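Local structure of exopolygalacturonase (Yersinia enterocolitica, 2UVF) at residues I53-K58 with Q113-I118; A59-R64 with T481-A486; Q70-G75 with T129-Y134. The protein cleaves pectin-derived polygalacturonic acid from the chain end, as a family 28 glycoside hydrolase, and is seen here with digalacturonic acid bound. All coordinates share one frame; numbering follows the deposited sequence.

Contact 1 (I53-K58 with Q113-I118); sequences IVLVWK and QNFTVI
W57 lays its indole against the backbone of Q113 and N114, and this end of the antiparallel pair formed by strands 53-58 and 114-117 is the tightly packed one. With CG lodged between backbone N and carbonyl carbon (chi1 56°), the ring is swung over the partner strand: Q113 CA makes a CH-pi contact 3.9 Å from the centroid of the five-membered ring, and N114 N lies over the same face, nearer the rim. F115 CB meets the indole edge in its plane, 3.9 Å from W57 CZ3. Q113 answers with its extended side chain, whose NE2 donates to W57 O over 3.3 Å. That bond is nearly straight (174°) and uses an in-plane lone pair; a second bond, to E454 OE2, also holds the amide. Between the strands, the pairs I53-V117 and L55-F115 are hydrogen-bonded in both directions, whereas V54-T116 and V56-N114 are non-hydrogen-bonded.

On the face of L55, F115 and V117, L55 CD1 rests 3.8 Å from V117 CG2, with the F115 ring only loosely against it. The looser, more solvent-accessible part is at T116, which is partly exposed and meets V54 CG2 through its own CG2 at 4.0 Å; V56 and N114 on the same face are buried. The pair belongs to the three-stranded sheet of a fibronectin type III domain, with strand 53-58 in the middle and strand 39-42 along its far side. Helix 81-88 touches W57, F115 and T116, while W425 and F427 of strand 421-427, in the beta-helix, meet V56 and Q113.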
loop_
_atom_site.group_PDB
_atom_site.type_symbol
_atom_site.label_atom_id
_atom_site.label_comp_id
_atom_site.label_asym_id
_atom_site.label_seq_id
_atom_site.Cartn_x
_atom_site.Cartn_y
_atom_site.Cartn_z
ATOM N N ILE A 53 -19.658 11.043 4.154
ATOM C CA ILE A 53 -19.089 11.000 2.808
ATOM C C ILE A 53 -17.629 11.454 2.922
ATOM O O ILE A 53 -17.329 12.399 3.662
ATOM C CB ILE A 53 -19.893 11.910 1.814
ATOM C CG1 ILE A 53 -21.349 11.422 1.692
ATOM C CG2 ILE A 53 -19.209 11.993 0.425
ATOM C CD1 ILE A 53 -22.340 12.458 1.105
ATOM N N VAL A 54 -16.734 10.756 2.217
ATOM C CA VAL A 54 -15.321 11.142 2.098
ATOM C C VAL A 54 -15.068 11.814 0.736
ATOM O O VAL A 54 -15.427 11.268 -0.311
ATOM C CB VAL A 54 -14.359 9.919 2.288
ATOM C CG1 VAL A 54 -12.886 10.357 2.287
ATOM C CG2 VAL A 54 -14.666 9.167 3.576
ATOM N N LEU A 55 -14.442 12.991 0.763
ATOM C CA LEU A 55 -14.054 13.715 -0.452
ATOM C C LEU A 55 -12.542 13.724 -0.667
ATOM O O LEU A 55 -11.771 13.828 0.285
ATOM C CB LEU A 55 -14.541 15.170 -0.392
ATOM C CG LEU A 55 -16.024 15.494 -0.154
ATOM C CD1 LEU A 55 -16.164 16.932 0.377
ATOM C CD2 LEU A 55 -16.856 15.270 -1.409
ATOM N N VAL A 56 -12.125 13.611 -1.926
ATOM C CA VAL A 56 -10.729 13.787 -2.308
ATOM C C VAL A 56 -10.653 14.614 -3.577
ATOM O O VAL A 56 -11.647 14.769 -4.278
ATOM C CB VAL A 56 -9.957 12.438 -2.503
ATOM C CG1 VAL A 56 -10.014 11.568 -1.248
ATOM C CG2 VAL A 56 -10.448 11.694 -3.714
ATOM N N TRP A 57 -9.469 15.132 -3.880
ATOM C CA TRP A 57 -9.272 16.005 -5.026
ATOM C C TRP A 57 -7.814 15.992 -5.354
ATOM O O TRP A 57 -6.997 15.655 -4.489
ATOM C CB TRP A 57 -9.715 17.463 -4.715
ATOM C CG TRP A 57 -9.028 18.060 -3.521
ATOM C CD1 TRP A 57 -7.838 18.746 -3.511
ATOM C CD2 TRP A 57 -9.477 18.012 -2.154
ATOM N NE1 TRP A 57 -7.517 19.113 -2.219
ATOM C CE2 TRP A 57 -8.510 18.689 -1.371
ATOM C CE3 TRP A 57 -10.600 17.460 -1.514
ATOM C CZ2 TRP A 57 -8.630 18.824 0.020
ATOM C CZ3 TRP A 57 -10.717 17.601 -0.120
ATOM C CH2 TRP A 57 -9.737 18.278 0.626
ATOM N N LYS A 58 -7.490 16.371 -6.585
ATOM C CA LYS A 58 -6.107 16.623 -6.996
ATOM C C LYS A 58 -5.483 17.929 -6.463
ATOM O O LYS A 58 -6.084 19.021 -6.512
ATOM C CB LYS A 58 -5.992 16.577 -8.517
ATOM C CG LYS A 58 -6.154 15.166 -9.084
ATOM C CD LYS A 58 -5.965 15.110 -10.614
ATOM C CE LYS A 58 -4.526 15.383 -11.058
ATOM N NZ LYS A 58 -3.582 14.379 -10.515
ATOM N N GLN A 113 -5.359 16.409 0.776
ATOM C CA GLN A 113 -6.159 16.198 -0.445
ATOM C C GLN A 113 -7.440 15.422 -0.104
ATOM O O GLN A 113 -8.113 14.897 -0.982
ATOM C CB GLN A 113 -5.357 15.416 -1.477
ATOM C CG GLN A 113 -4.136 16.136 -2.029
ATOM C CD GLN A 113 -3.292 15.249 -2.914
ATOM O OE1 GLN A 113 -2.138 14.951 -2.604
ATOM N NE2 GLN A 113 -3.862 14.824 -4.027
ATOM N N ASN A 114 -7.765 15.344 1.181
ATOM C CA ASN A 114 -8.951 14.622 1.635
ATOM C C ASN A 114 -9.658 15.368 2.755
ATOM O O ASN A 114 -9.018 16.078 3.530
ATOM C CB ASN A 114 -8.609 13.179 2.067
ATOM C CG ASN A 114 -7.878 13.116 3.400
ATOM O OD1 ASN A 114 -6.646 13.222 3.444
ATOM N ND2 ASN A 114 -8.633 12.922 4.498
ATOM N N PHE A 115 -10.975 15.199 2.828
ATOM C CA PHE A 115 -11.810 15.807 3.866
ATOM C C PHE A 115 -13.011 14.885 4.103
ATOM O O PHE A 115 -13.757 14.592 3.177
ATOM C CB PHE A 115 -12.261 17.213 3.415
ATOM C CG PHE A 115 -13.136 17.955 4.410
ATOM C CD1 PHE A 115 -12.593 18.914 5.253
ATOM C CD2 PHE A 115 -14.510 17.737 4.460
ATOM C CE1 PHE A 115 -13.395 19.613 6.163
ATOM C CE2 PHE A 115 -15.316 18.436 5.364
ATOM C CZ PHE A 115 -14.753 19.367 6.217
ATOM N N THR A 116 -13.179 14.423 5.341
ATOM C CA THR A 116 -14.297 13.533 5.711
ATOM C C THR A 116 -15.532 14.275 6.281
ATOM O O THR A 116 -15.485 14.834 7.385
ATOM C CB THR A 116 -13.839 12.443 6.710
ATOM O OG1 THR A 116 -12.685 11.795 6.194
ATOM C CG2 THR A 116 -14.915 11.410 6.929
ATOM N N VAL A 117 -16.638 14.253 5.533
ATOM C CA VAL A 117 -17.875 14.907 5.974
ATOM C C VAL A 117 -18.788 13.961 6.760
ATOM O O VAL A 117 -19.389 13.058 6.166
ATOM C CB VAL A 117 -18.684 15.474 4.786
ATOM C CG1 VAL A 117 -19.809 16.371 5.298
ATOM C CG2 VAL A 117 -17.791 16.237 3.795
ATOM N N ILE A 118 -18.922 14.186 8.073
ATOM C CA ILE A 118 -19.796 13.357 8.924
ATOM C C ILE A 118 -21.094 14.065 9.382
ATOM O O ILE A 118 -21.356 15.217 9.007
ATOM C CB ILE A 118 -19.036 12.740 10.156
ATOM C CG1 ILE A 118 -18.787 13.786 11.248
ATOM C CG2 ILE A 118 -17.733 12.045 9.707
ATOM C CD1 ILE A 118 -18.698 13.217 12.653
#

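Contact 2 (A59-R64 with T481-A486); sequences APEDTR and TFRNNA
Here the backbones of A59-R64, an irregular loop, and T481-A486, where strand gives way to a corner at N484, stay well apart, E61 and N484 being nearest with CA atoms 7.5 Å from each other. The corner belongs to the right-handed parallel beta-helix of the family 28 hydrolase, the loop to the fibronectin type III domain, and side chains bridge the two. N484 adopts a left-handed backbone conformation (phi 51°, psi 46°) at the turn and points its amide at the loop. Its ND2 donates to E61 O, with the acceptor close to the amide plane but the nitrogen standing well above the carbonyl plane, away from the lone-pair directions.

R483 reaches across beside it, extended from CG to NE. One face of its guanidinium lies against the loop backbone, E61 CA being 3.8 Å above the plane. The E61 side chain crosses R483 at about a right angle, and the two charges do not meet directly: E61 OE2 and R483 NH1 are 4.3 Å apart. Water 1 fills in at the edge of the guanidinium, accepting from R483 NH1 and donating to E61 OE2. Each charge has a firmer partner in the beta-helix, E61 with K525 and R483 with E454, so both side chains are also held from there and the water spans the remaining gap between them. D62, on the loop alone, forms an Asx turn with R64 N and a salt bridge with the R64 guanidinium. A second water accepts from T63 N at 2.9 Å and donates to N484 OD1 at 3.1 Å, an oxygen that also accepts from N526 ND2.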
loop_
_atom_site.group_PDB
_atom_site.type_symbol
_atom_site.label_atom_id
_atom_site.label_comp_id
_atom_site.label_asym_id
_atom_site.label_seq_id
_atom_site.Cartn_x
_atom_site.Cartn_y
_atom_site.Cartn_z
ATOM N N ALA A 59 -4.274 17.793 -5.934
ATOM C CA ALA A 59 -3.383 18.919 -5.702
ATOM C C ALA A 59 -2.453 18.939 -6.905
ATOM O O ALA A 59 -2.140 17.869 -7.435
ATOM C CB ALA A 59 -2.593 18.715 -4.415
ATOM N N PRO A 60 -2.016 20.139 -7.358
ATOM C CA PRO A 60 -1.129 20.244 -8.521
ATOM C C PRO A 60 0.331 19.867 -8.250
ATOM O O PRO A 60 0.713 19.595 -7.104
ATOM C CB PRO A 60 -1.225 21.733 -8.902
ATOM C CG PRO A 60 -1.583 22.439 -7.665
ATOM C CD PRO A 60 -2.355 21.470 -6.800
ATOM N N GLU A 61 1.142 19.877 -9.304
ATOM C CA GLU A 61 2.566 19.555 -9.205
ATOM C C GLU A 61 3.320 20.482 -8.244
ATOM O O GLU A 61 4.199 20.047 -7.497
ATOM C CB GLU A 61 3.187 19.639 -10.590
ATOM C CG GLU A 61 4.595 19.110 -10.704
ATOM C CD GLU A 61 5.051 19.075 -12.142
ATOM O OE1 GLU A 61 5.010 20.138 -12.808
ATOM O OE2 GLU A 61 5.446 17.992 -12.620
ATOM N N ASP A 62 2.959 21.761 -8.276
ATOM C CA ASP A 62 3.651 22.816 -7.540
ATOM C C ASP A 62 2.690 23.400 -6.513
ATOM O O ASP A 62 1.732 24.097 -6.876
ATOM C CB ASP A 62 4.116 23.891 -8.536
ATOM C CG ASP A 62 4.764 25.111 -7.865
ATOM O OD1 ASP A 62 5.137 25.071 -6.663
ATOM O OD2 ASP A 62 4.900 26.129 -8.572
ATOM N N THR A 63 2.944 23.102 -5.237
ATOM C CA THR A 63 2.065 23.522 -4.150
ATOM C C THR A 63 2.746 24.569 -3.270
ATOM O O THR A 63 2.307 24.834 -2.154
ATOM C CB THR A 63 1.606 22.309 -3.271
ATOM O OG1 THR A 63 2.738 21.728 -2.623
ATOM C CG2 THR A 63 0.916 21.236 -4.104
ATOM N N ARG A 64 3.815 25.167 -3.785
ATOM C CA ARG A 64 4.603 26.162 -3.052
ATOM C C ARG A 64 3.782 27.260 -2.364
ATOM O O ARG A 64 4.170 27.755 -1.292
ATOM C CB ARG A 64 5.639 26.802 -3.974
ATOM C CG ARG A 64 6.896 25.975 -4.151
ATOM C CD ARG A 64 7.937 26.681 -5.018
ATOM N NE ARG A 64 7.598 26.652 -6.443
ATOM C CZ ARG A 64 8.109 27.488 -7.348
ATOM N NH1 ARG A 64 8.966 28.424 -6.971
ATOM N NH2 ARG A 64 7.762 27.399 -8.625
ATOM N N THR A 481 5.110 8.415 -11.126
ATOM C CA THR A 481 5.458 9.741 -10.599
ATOM C C THR A 481 5.574 9.688 -9.089
ATOM O O THR A 481 4.681 9.195 -8.405
ATOM C CB THR A 481 4.445 10.868 -11.021
ATOM O OG1 THR A 481 4.485 11.041 -12.439
ATOM C CG2 THR A 481 4.799 12.214 -10.380
ATOM N N PHE A 482 6.677 10.218 -8.581
ATOM C CA PHE A 482 6.946 10.242 -7.158
ATOM C C PHE A 482 7.309 11.677 -6.796
ATOM O O PHE A 482 8.419 12.125 -7.033
ATOM C CB PHE A 482 8.088 9.267 -6.842
ATOM C CG PHE A 482 8.379 9.113 -5.380
ATOM C CD1 PHE A 482 7.821 8.056 -4.655
ATOM C CD2 PHE A 482 9.220 10.009 -4.725
ATOM C CE1 PHE A 482 8.113 7.900 -3.315
ATOM C CE2 PHE A 482 9.505 9.848 -3.394
ATOM C CZ PHE A 482 8.948 8.792 -2.685
ATOM N N ARG A 483 6.355 12.394 -6.208
ATOM C CA ARG A 483 6.482 13.846 -6.056
ATOM C C ARG A 483 5.902 14.389 -4.753
ATOM O O ARG A 483 5.071 13.755 -4.132
ATOM C CB ARG A 483 5.842 14.569 -7.264
ATOM C CG ARG A 483 4.343 14.493 -7.332
ATOM C CD ARG A 483 3.816 15.445 -8.368
ATOM N NE ARG A 483 2.362 15.516 -8.388
ATOM C CZ ARG A 483 1.632 15.809 -9.470
ATOM N NH1 ARG A 483 2.224 16.037 -10.642
ATOM N NH2 ARG A 483 0.312 15.849 -9.383
ATOM N N ASN A 484 6.325 15.594 -4.370
ATOM C CA ASN A 484 5.732 16.262 -3.226
ATOM C C ASN A 484 5.707 15.344 -2.009
ATOM O O ASN A 484 4.704 15.223 -1.322
ATOM C CB ASN A 484 4.334 16.747 -3.562
ATOM C CG ASN A 484 4.332 17.796 -4.639
ATOM O OD1 ASN A 484 5.345 18.450 -4.885
ATOM N ND2 ASN A 484 3.189 17.964 -5.290
ATOM N N ASN A 485 6.842 14.698 -1.770
ATOM C CA ASN A 485 7.016 13.780 -0.650
ATOM C C ASN A 485 8.187 14.235 0.170
ATOM O O ASN A 485 9.200 14.671 -0.380
ATOM C CB ASN A 485 7.314 12.358 -1.155
ATOM C CG ASN A 485 6.175 11.764 -1.931
ATOM O OD1 ASN A 485 6.369 11.179 -2.998
ATOM N ND2 ASN A 485 4.985 11.904 -1.417
ATOM N N ALA A 486 8.064 14.089 1.490
ATOM C CA ALA A 486 9.156 14.399 2.393
ATOM C C ALA A 486 9.615 13.172 3.149
ATOM O O ALA A 486 8.806 12.385 3.619
ATOM C CB ALA A 486 8.765 15.529 3.361
HETATM O O HOH W 1 4.608 15.598 -11.842
HETATM O O HOH W 2 5.350 21.554 -4.693
#

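Contact 3 (Q70-G75 with T129-Y134); sequences QIFSAG and TVKAQY
The F72 ring has T129 O at its edge, near the ring plane, while the aliphatic chain of K131 comes up obliquely, its CG 3.3 Å from F72 CE2. Farther along, the amides of Q70 and Q133 stand almost perpendicular, their planes 81° apart. These groups ride on two neighbouring antiparallel strands, 66-73 and 125-134, at the centre of the four-stranded sheet of the fibronectin type III domain.

K131 runs extended beyond CG and crosses F72 at about a right angle, so that CG, CD and CE all pass CE2, a close carbon-to-carbon approach. F72 is turned to meet it by a chi1 of -45°, which places CG anti to the carbonyl carbon. Both residues are partly exposed, as expected of the outer face of the sheet, which T129 shares. I71 and V130 occupy the inner face, lying side by side and pointing the same way, with I71 CG1 4.0 Å from V130 CG2; both pack on W57 of the opposing sheet.

Backbone bonds pair Q70 with K131 and F72 with T129 in both directions, and I71-V130 between them is a non-hydrogen-bonded pair. The S73 hydroxyl adds a bond to Q127 O, just upstream on the partner strand. Beyond the Q70-K131 pair, where the backbone of Q133 bonds to V67, a side-chain bond is added: Q70 NE2 donates to Q133 OE1 over 2.8 Å, arriving in the carbonyl plane on a lone pair.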
loop_
_atom_site.group_PDB
_atom_site.type_symbol
_atom_site.label_atom_id
_atom_site.label_comp_id
_atom_site.label_asym_id
_atom_site.label_seq_id
_atom_site.Cartn_x
_atom_site.Cartn_y
_atom_site.Cartn_z
ATOM N N GLN A 70 -10.117 24.347 1.580
ATOM C CA GLN A 70 -11.348 24.587 2.346
ATOM C C GLN A 70 -12.536 23.970 1.637
ATOM O O GLN A 70 -12.642 24.055 0.415
ATOM C CB GLN A 70 -11.616 26.083 2.511
ATOM C CG GLN A 70 -10.561 26.865 3.273
ATOM C CD GLN A 70 -11.042 28.267 3.648
ATOM O OE1 GLN A 70 -12.101 28.725 3.189
ATOM N NE2 GLN A 70 -10.264 28.959 4.474
ATOM N N ILE A 71 -13.450 23.392 2.413
ATOM C CA ILE A 71 -14.529 22.562 1.864
ATOM C C ILE A 71 -15.913 23.124 2.201
ATOM O O ILE A 71 -16.214 23.391 3.354
ATOM C CB ILE A 71 -14.374 21.058 2.297
ATOM C CG1 ILE A 71 -13.200 20.404 1.558
ATOM C CG2 ILE A 71 -15.636 20.266 2.013
ATOM C CD1 ILE A 71 -11.837 20.631 2.195
ATOM N N PHE A 72 -16.741 23.297 1.174
ATOM C CA PHE A 72 -18.068 23.903 1.312
ATOM C C PHE A 72 -19.147 22.981 0.769
ATOM O O PHE A 72 -19.018 22.453 -0.340
ATOM C CB PHE A 72 -18.147 25.227 0.538
ATOM C CG PHE A 72 -16.954 26.134 0.714
ATOM C CD1 PHE A 72 -16.975 27.155 1.662
ATOM C CD2 PHE A 72 -15.833 25.999 -0.101
ATOM C CE1 PHE A 72 -15.892 28.006 1.825
ATOM C CE2 PHE A 72 -14.747 26.848 0.061
ATOM C CZ PHE A 72 -14.779 27.858 1.027
ATOM N N SER A 73 -20.207 22.784 1.549
ATOM C CA SER A 73 -21.419 22.143 1.053
ATOM C C SER A 73 -22.440 23.247 0.828
ATOM O O SER A 73 -22.683 24.066 1.734
ATOM C CB SER A 73 -21.951 21.104 2.040
ATOM O OG SER A 73 -23.210 20.586 1.630
ATOM N N ALA A 74 -23.031 23.277 -0.367
ATOM C CA ALA A 74 -23.932 24.367 -0.777
ATOM C C ALA A 74 -23.392 25.729 -0.318
ATOM O O ALA A 74 -24.072 26.480 0.388
ATOM C CB ALA A 74 -25.368 24.126 -0.271
ATOM N N GLY A 75 -22.140 26.003 -0.693
ATOM C CA GLY A 75 -21.476 27.283 -0.429
ATOM C C GLY A 75 -21.281 27.703 1.016
ATOM O O GLY A 75 -20.809 28.802 1.266
ATOM N N THR A 129 -18.073 21.821 -2.877
ATOM C CA THR A 129 -16.930 22.422 -3.576
ATOM C C THR A 129 -15.694 22.518 -2.669
ATOM O O THR A 129 -15.810 22.452 -1.443
ATOM C CB THR A 129 -17.237 23.821 -4.211
ATOM O OG1 THR A 129 -17.691 24.738 -3.206
ATOM C CG2 THR A 129 -18.261 23.712 -5.332
ATOM N N VAL A 130 -14.524 22.675 -3.294
ATOM C CA VAL A 130 -13.232 22.829 -2.598
ATOM C C VAL A 130 -12.401 23.998 -3.173
ATOM O O VAL A 130 -12.283 24.156 -4.393
ATOM C CB VAL A 130 -12.400 21.479 -2.600
ATOM C CG1 VAL A 130 -12.015 21.039 -4.016
ATOM C CG2 VAL A 130 -11.168 21.583 -1.716
ATOM N N LYS A 131 -11.844 24.817 -2.279
ATOM C CA LYS A 131 -10.935 25.908 -2.665
ATOM C C LYS A 131 -9.564 25.710 -2.026
ATOM O O LYS A 131 -9.482 25.364 -0.835
ATOM C CB LYS A 131 -11.473 27.276 -2.202
ATOM C CG LYS A 131 -12.888 27.610 -2.604
ATOM C CD LYS A 131 -13.167 29.081 -2.326
ATOM C CE LYS A 131 -14.605 29.462 -2.680
ATOM N NZ LYS A 131 -14.762 30.925 -2.978
ATOM N N ALA A 132 -8.511 25.923 -2.816
ATOM C CA ALA A 132 -7.150 26.092 -2.309
ATOM C C ALA A 132 -7.041 27.335 -1.431
ATOM O O ALA A 132 -7.562 28.402 -1.770
ATOM C CB ALA A 132 -6.154 26.181 -3.449
ATOM N N GLN A 133 -6.369 27.182 -0.295
ATOM C CA GLN A 133 -6.082 28.293 0.590
ATOM C C GLN A 133 -4.600 28.609 0.457
ATOM O O GLN A 133 -3.755 27.710 0.481
ATOM C CB GLN A 133 -6.437 27.946 2.039
ATOM C CG GLN A 133 -6.485 29.142 2.990
ATOM C CD GLN A 133 -6.465 28.727 4.443
ATOM O OE1 GLN A 133 -7.513 28.553 5.063
ATOM N NE2 GLN A 133 -5.271 28.549 4.993
ATOM N N TYR A 134 -4.289 29.892 0.291
ATOM C CA TYR A 134 -2.922 30.304 0.029
ATOM C C TYR A 134 -2.250 30.832 1.289
ATOM O O TYR A 134 -2.912 31.146 2.280
ATOM C CB TYR A 134 -2.867 31.332 -1.108
ATOM C CG TYR A 134 -3.364 30.808 -2.443
ATOM C CD1 TYR A 134 -2.600 29.915 -3.197
ATOM C CD2 TYR A 134 -4.593 31.208 -2.954
ATOM C CE1 TYR A 134 -3.052 29.431 -4.411
ATOM C CE2 TYR A 134 -5.056 30.727 -4.171
ATOM C CZ TYR A 134 -4.278 29.844 -4.892
ATOM O OH TYR A 134 -4.739 29.380 -6.101
#

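Contacts 1 and 3 are the two halves of one beta-sandwich: their centres lie about 11 Å apart, and I71 CD1 from contact 3 sits 3.5 Å from W57 CH2 and 3.6 Å from F115 CD1 of contact 1, joining the sheets through a shared hydrophobic core. The loop 59-64 of contact 2, whose centre lies about 18 Å from that of contact 1, continues strand 53-58 and ties the same domain to the beta-helix; E454 links the two, bonding to Q113 in contact 1 and R483 in contact 2. Contact 3 does not touch contact 2, their nearest atoms being about 7 Å apart. None of the six segments contains a residue of the digalacturonic acid pocket, which the beta-helix supplies through residues such as D381 and D402.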